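Cytochrome c' (Thermochromatium tepidum, PDB 3VRC) binds a covalently attached heme c and probably serves in electron transfer in a thermophilic purple photosynthetic bacterium. Local coordinates at residues A14-I26 with Q38-A50. Sequence-based numbering, arbitrary orientation.
Sequences AGYAFMAWNMGKI and QVRAAANVVAAIA. With HEC (heme c), chain L.
M19 and V46 pair across the contact, CA atoms 5.3 Å apart, where segments 14-26 (of helix 5-31) and 38-50 (of helix 36-50) run roughly antiparallel. The axes of these short segments approach to 8.5 Å at an angle of 149°. The backbones come nearest at N22 and A42. Here N22 OD1 lies 3.5 Å from A42 CA, and its ND2 presses on V45 CG1. That ND2 also bonds back to F18 O, which takes N22 N from the opposite face of its plane; this holds the amide against V45. V45 CG1 also meets the F18 ring at its edge. The side chains of M19 and I49 run alongside in opposite senses, M19 CG 3.6 Å from I49 CG2. These are the first two helices of the four-helix bundle of cytochrome c'. Helix 107-128, which carries the heme ligand H125, covers M23 and I26. At the heme end, Y16 has CG beside its backbone N (chi1 -64°), which lays the ring over the porphyrin, Y16 CD1 3.3 Å from the iron. Its OH hydrogen-bonds Y58 OH. Replacing Y16 with an alanine removes the ring and would probably leave the iron more open on this side and the Y58 hydroxyl without this partner. At the far end, a water links K25 NZ to Q38 O, while Q38 OE1 accepts from N29.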
loop_
_atom_site.group_PDB
_atom_site.type_symbol
_atom_site.label_atom_id
_atom_site.label_comp_id
_atom_site.label_asym_id
_atom_site.label_seq_id
_atom_site.Cartn_x
_atom_site.Cartn_y
_atom_site.Cartn_z
ATOM N N ALA B 14 1.403 -5.933 5.408
ATOM C CA ALA B 14 0.409 -5.326 4.528
ATOM C C ALA B 14 1.095 -4.564 3.401
ATOM O O ALA B 14 0.668 -4.628 2.218
ATOM C CB ALA B 14 -0.515 -4.393 5.320
ATOM N N GLY B 15 2.105 -3.759 3.716
ATOM C CA GLY B 15 2.788 -3.026 2.656
ATOM C C GLY B 15 3.422 -3.924 1.629
ATOM O O GLY B 15 3.304 -3.688 0.425
ATOM N N TYR B 16 4.094 -4.993 2.087
ATOM C CA TYR B 16 4.695 -5.912 1.120
ATOM C C TYR B 16 3.655 -6.608 0.279
ATOM O O TYR B 16 3.820 -6.761 -0.930
ATOM C CB TYR B 16 5.576 -6.965 1.866
ATOM C CG TYR B 16 6.739 -6.406 2.565
ATOM C CD1 TYR B 16 7.685 -5.596 1.915
ATOM C CD2 TYR B 16 6.952 -6.707 3.920
ATOM C CE1 TYR B 16 8.774 -5.052 2.596
ATOM C CE2 TYR B 16 8.033 -6.166 4.599
ATOM C CZ TYR B 16 8.917 -5.319 3.965
ATOM O OH TYR B 16 9.953 -4.737 4.679
ATOM N N ALA B 17 2.548 -7.082 0.878
ATOM C CA ALA B 17 1.519 -7.782 0.133
ATOM C C ALA B 17 0.923 -6.852 -0.923
ATOM O O ALA B 17 0.648 -7.274 -2.040
ATOM C CB ALA B 17 0.432 -8.233 1.065
ATOM N N PHE B 18 0.718 -5.570 -0.567
ATOM C CA PHE B 18 0.088 -4.700 -1.517
ATOM C C PHE B 18 1.039 -4.335 -2.644
ATOM O O PHE B 18 0.615 -4.216 -3.809
ATOM C CB PHE B 18 -0.488 -3.447 -0.786
ATOM C CG PHE B 18 -1.668 -2.903 -1.524
ATOM C CD1 PHE B 18 -2.884 -3.553 -1.487
ATOM C CD2 PHE B 18 -1.591 -1.742 -2.308
ATOM C CE1 PHE B 18 -4.002 -3.101 -2.164
ATOM C CE2 PHE B 18 -2.695 -1.288 -2.989
ATOM C CZ PHE B 18 -3.896 -1.963 -2.936
ATOM N N MET B 19 2.329 -4.186 -2.330
ATOM C CA MET B 19 3.340 -4.016 -3.415
ATOM C C MET B 19 3.304 -5.218 -4.315
ATOM O O MET B 19 3.377 -5.038 -5.542
ATOM C CB MET B 19 4.726 -3.822 -2.871
ATOM C CG MET B 19 4.984 -2.446 -2.304
ATOM S SD MET B 19 6.756 -2.047 -2.144
ATOM C CE MET B 19 7.241 -3.201 -0.856
ATOM N N ALA B 20 3.303 -6.414 -3.762
ATOM C CA ALA B 20 3.352 -7.603 -4.588
ATOM C C ALA B 20 2.188 -7.702 -5.559
ATOM O O ALA B 20 2.367 -8.052 -6.707
ATOM C CB ALA B 20 3.440 -8.831 -3.713
ATOM N N TRP B 21 0.987 -7.320 -5.085
ATOM C CA TRP B 21 -0.174 -7.366 -5.983
ATOM C C TRP B 21 0.051 -6.417 -7.168
ATOM O O TRP B 21 -0.227 -6.787 -8.321
ATOM C CB TRP B 21 -1.406 -6.929 -5.189
ATOM C CG TRP B 21 -2.630 -6.883 -6.044
ATOM C CD1 TRP B 21 -3.109 -7.825 -6.877
ATOM C CD2 TRP B 21 -3.548 -5.781 -6.168
ATOM N NE1 TRP B 21 -4.235 -7.401 -7.543
ATOM C CE2 TRP B 21 -4.533 -6.161 -7.109
ATOM C CE3 TRP B 21 -3.635 -4.522 -5.558
ATOM C CZ2 TRP B 21 -5.588 -5.306 -7.460
ATOM C CZ3 TRP B 21 -4.663 -3.664 -5.927
ATOM C CH2 TRP B 21 -5.619 -4.071 -6.861
ATOM N N ASN B 22 0.539 -5.238 -6.887
ATOM C CA ASN B 22 0.778 -4.259 -7.966
ATOM C C ASN B 22 1.938 -4.668 -8.884
ATOM O O ASN B 22 1.838 -4.482 -10.098
ATOM C CB ASN B 22 0.908 -2.884 -7.346
ATOM C CG ASN B 22 -0.479 -2.375 -6.952
ATOM O OD1 ASN B 22 -1.233 -1.938 -7.824
ATOM N ND2 ASN B 22 -0.859 -2.521 -5.686
ATOM N N MET B 23 3.002 -5.261 -8.339
ATOM C CA MET B 23 4.052 -5.830 -9.185
ATOM C C MET B 23 3.471 -6.847 -10.130
ATOM O O MET B 23 3.851 -6.859 -11.316
ATOM C CB MET B 23 5.151 -6.457 -8.338
ATOM C CG MET B 23 5.980 -5.466 -7.551
ATOM S SD MET B 23 7.114 -4.487 -8.538
ATOM C CE MET B 23 8.398 -5.683 -8.877
ATOM N N GLY B 24 2.565 -7.710 -9.663
ATOM C CA GLY B 24 1.992 -8.714 -10.514
ATOM C C GLY B 24 1.218 -8.115 -11.650
ATOM O O GLY B 24 1.226 -8.662 -12.773
ATOM N N LYS B 25 0.535 -6.982 -11.434
ATOM C CA LYS B 25 -0.167 -6.346 -12.550
ATOM C C LYS B 25 0.832 -5.837 -13.566
ATOM O O LYS B 25 0.543 -5.913 -14.783
ATOM C CB LYS B 25 -1.037 -5.158 -12.020
ATOM C CG LYS B 25 -2.209 -5.613 -11.169
ATOM C CD LYS B 25 -3.244 -4.609 -10.746
ATOM C CE LYS B 25 -2.791 -3.884 -9.576
ATOM N NZ LYS B 25 -3.653 -2.726 -9.237
ATOM N N ILE B 26 1.935 -5.253 -13.130
ATOM C CA ILE B 26 2.930 -4.774 -14.103
ATOM C C ILE B 26 3.462 -5.942 -14.941
ATOM O O ILE B 26 3.534 -5.843 -16.171
ATOM C CB ILE B 26 4.031 -3.999 -13.403
ATOM C CG1 ILE B 26 3.458 -2.795 -12.668
ATOM C CG2 ILE B 26 5.102 -3.573 -14.440
ATOM C CD1 ILE B 26 4.454 -2.054 -11.776
ATOM N N GLN B 38 -3.015 1.420 -16.353
ATOM C CA GLN B 38 -2.975 0.494 -15.259
ATOM C C GLN B 38 -1.544 0.376 -14.696
ATOM O O GLN B 38 -1.352 0.269 -13.467
ATOM C CB GLN B 38 -3.484 -0.873 -15.664
ATOM C CG GLN B 38 -3.576 -1.788 -14.456
ATOM C CD GLN B 38 -4.148 -3.131 -14.771
ATOM O OE1 GLN B 38 -3.700 -3.765 -15.717
ATOM N NE2 GLN B 38 -5.175 -3.545 -14.048
ATOM N N VAL B 39 -0.561 0.332 -15.587
ATOM C CA VAL B 39 0.828 0.248 -15.150
ATOM C C VAL B 39 1.250 1.465 -14.365
ATOM O O VAL B 39 1.953 1.334 -13.363
ATOM C CB VAL B 39 1.735 -0.066 -16.359
ATOM C CG1 VAL B 39 3.186 -0.004 -15.966
ATOM C CG2 VAL B 39 1.372 -1.431 -16.919
ATOM N N ARG B 40 0.847 2.651 -14.788
ATOM C CA ARG B 40 1.082 3.883 -14.009
ATOM C C ARG B 40 0.559 3.724 -12.599
ATOM O O ARG B 40 1.252 3.995 -11.619
ATOM C CB ARG B 40 0.357 5.086 -14.663
ATOM C CG ARG B 40 1.100 5.667 -15.849
ATOM C CD ARG B 40 0.311 6.882 -16.416
ATOM N NE ARG B 40 0.995 7.444 -17.585
ATOM C CZ ARG B 40 0.782 7.113 -18.859
ATOM N NH1 ARG B 40 -0.219 6.286 -19.209
ATOM N NH2 ARG B 40 1.517 7.683 -19.800
ATOM N N ALA B 41 -0.693 3.316 -12.463
ATOM C CA ALA B 41 -1.308 3.229 -11.131
ATOM C C ALA B 41 -0.536 2.205 -10.269
ATOM O O ALA B 41 -0.290 2.433 -9.085
ATOM C CB ALA B 41 -2.774 2.842 -11.276
ATOM N N ALA B 42 -0.211 1.059 -10.845
ATOM C CA ALA B 42 0.499 0.004 -10.118
ATOM C C ALA B 42 1.891 0.457 -9.721
ATOM O O ALA B 42 2.333 0.226 -8.583
ATOM C CB ALA B 42 0.554 -1.230 -10.957
ATOM N N ALA B 43 2.621 1.063 -10.656
ATOM C CA ALA B 43 3.967 1.556 -10.367
ATOM C C ALA B 43 3.935 2.628 -9.290
ATOM O O ALA B 43 4.830 2.701 -8.452
ATOM C CB ALA B 43 4.602 2.111 -11.626
ATOM N N ASN B 44 2.885 3.478 -9.305
ATOM C CA ASN B 44 2.795 4.525 -8.267
ATOM C C ASN B 44 2.631 3.881 -6.875
ATOM O O ASN B 44 3.163 4.454 -5.911
ATOM C CB ASN B 44 1.629 5.452 -8.567
ATOM C CG ASN B 44 1.908 6.366 -9.742
ATOM O OD1 ASN B 44 3.029 6.441 -10.243
ATOM N ND2 ASN B 44 0.871 7.063 -10.153
ATOM N N VAL B 45 1.910 2.783 -6.797
ATOM C CA VAL B 45 1.797 2.089 -5.505
ATOM C C VAL B 45 3.186 1.617 -5.053
ATOM O O VAL B 45 3.578 1.780 -3.882
ATOM C CB VAL B 45 0.840 0.911 -5.566
ATOM C CG1 VAL B 45 0.944 0.101 -4.279
ATOM C CG2 VAL B 45 -0.588 1.372 -5.767
ATOM N N VAL B 46 3.926 0.963 -5.949
ATOM C CA VAL B 46 5.219 0.417 -5.549
ATOM C C VAL B 46 6.133 1.504 -5.125
ATOM O O VAL B 46 6.810 1.404 -4.078
ATOM C CB VAL B 46 5.786 -0.494 -6.679
ATOM C CG1 VAL B 46 7.165 -1.033 -6.256
ATOM C CG2 VAL B 46 4.870 -1.616 -7.014
ATOM N N ALA B 47 6.202 2.613 -5.889
ATOM C CA ALA B 47 7.013 3.740 -5.520
ATOM C C ALA B 47 6.616 4.312 -4.175
ATOM O O ALA B 47 7.483 4.635 -3.319
ATOM C CB ALA B 47 6.956 4.802 -6.587
ATOM N N ALA B 48 5.331 4.501 -3.960
ATOM C CA ALA B 48 4.879 5.135 -2.722
ATOM C C ALA B 48 5.210 4.220 -1.514
ATOM O O ALA B 48 5.735 4.717 -0.493
ATOM C CB ALA B 48 3.399 5.468 -2.762
ATOM N N ILE B 49 4.861 2.964 -1.600
ATOM C CA ILE B 49 5.103 2.073 -0.457
ATOM C C ILE B 49 6.595 1.901 -0.200
ATOM O O ILE B 49 7.039 1.941 0.961
ATOM C CB ILE B 49 4.402 0.753 -0.631
ATOM C CG1 ILE B 49 2.863 0.967 -0.671
ATOM C CG2 ILE B 49 4.823 -0.236 0.486
ATOM C CD1 ILE B 49 2.069 -0.293 -0.845
ATOM N N ALA B 50 7.407 1.809 -1.258
ATOM C CA ALA B 50 8.851 1.647 -1.070
ATOM C C ALA B 50 9.472 2.851 -0.445
ATOM O O ALA B 50 10.570 2.734 0.117
ATOM C CB ALA B 50 9.497 1.329 -2.405
HETATM FE FE HEC L . 9.433 -8.176 0.913
HETATM C CHA HEC L . 7.773 -10.168 3.199
HETATM C CHB HEC L . 6.985 -8.773 -1.421
HETATM C CHC HEC L . 10.766 -5.786 -1.115
HETATM C CHD HEC L . 11.843 -7.589 3.246
HETATM N NA HEC L . 7.715 -9.338 0.865
HETATM C C1A HEC L . 7.201 -10.067 1.890
HETATM C C2A HEC L . 6.076 -10.809 1.449
HETATM C C3A HEC L . 5.837 -10.438 0.097
HETATM C C4A HEC L . 6.871 -9.471 -0.176
HETATM C CMA HEC L . 4.741 -10.841 -0.810
HETATM C CAA HEC L . 5.354 -11.853 2.239
HETATM C CBA HEC L . 3.931 -11.629 2.425
HETATM C CGA HEC L . 3.794 -10.352 3.177
HETATM O O1A HEC L . 2.835 -9.593 2.788
HETATM O O2A HEC L . 4.476 -10.040 4.160
HETATM N NB HEC L . 8.922 -7.388 -0.904
HETATM C C1B HEC L . 7.935 -7.765 -1.706
HETATM C C2B HEC L . 7.981 -7.120 -3.000
HETATM C C3B HEC L . 9.053 -6.234 -2.874
HETATM C C4B HEC L . 9.619 -6.422 -1.558
HETATM C CMB HEC L . 7.082 -7.316 -4.143
HETATM C CAB HEC L . 9.657 -5.279 -3.889
HETATM C CBB HEC L . 8.724 -4.512 -4.740
HETATM N NC HEC L . 11.025 -6.905 1.045
HETATM C C1C HEC L . 11.449 -6.006 0.100
HETATM C C2C HEC L . 12.700 -5.355 0.479
HETATM C C3C HEC L . 12.975 -5.886 1.758
HETATM C C4C HEC L . 11.927 -6.848 2.048
HETATM C CMC HEC L . 13.425 -4.400 -0.390
HETATM C CAC HEC L . 14.154 -5.622 2.659
HETATM C CBC HEC L . 14.905 -4.348 2.409
HETATM N ND HEC L . 9.785 -8.792 2.796
HETATM C C1D HEC L . 10.803 -8.442 3.618
HETATM C C2D HEC L . 10.708 -9.026 4.921
HETATM C C3D HEC L . 9.518 -9.705 4.952
HETATM C C4D HEC L . 8.942 -9.506 3.612
HETATM C CMD HEC L . 11.728 -8.900 6.033
HETATM C CAD HEC L . 8.844 -10.426 6.080
HETATM C CBD HEC L . 7.926 -9.447 6.861
HETATM C CGD HEC L . 7.324 -10.083 8.102
HETATM O O1D HEC L . 6.791 -11.222 7.963
HETATM O O2D HEC L . 7.425 -9.473 9.178
HETATM O O HOH W 1 -3.173 -0.641 -11.256
#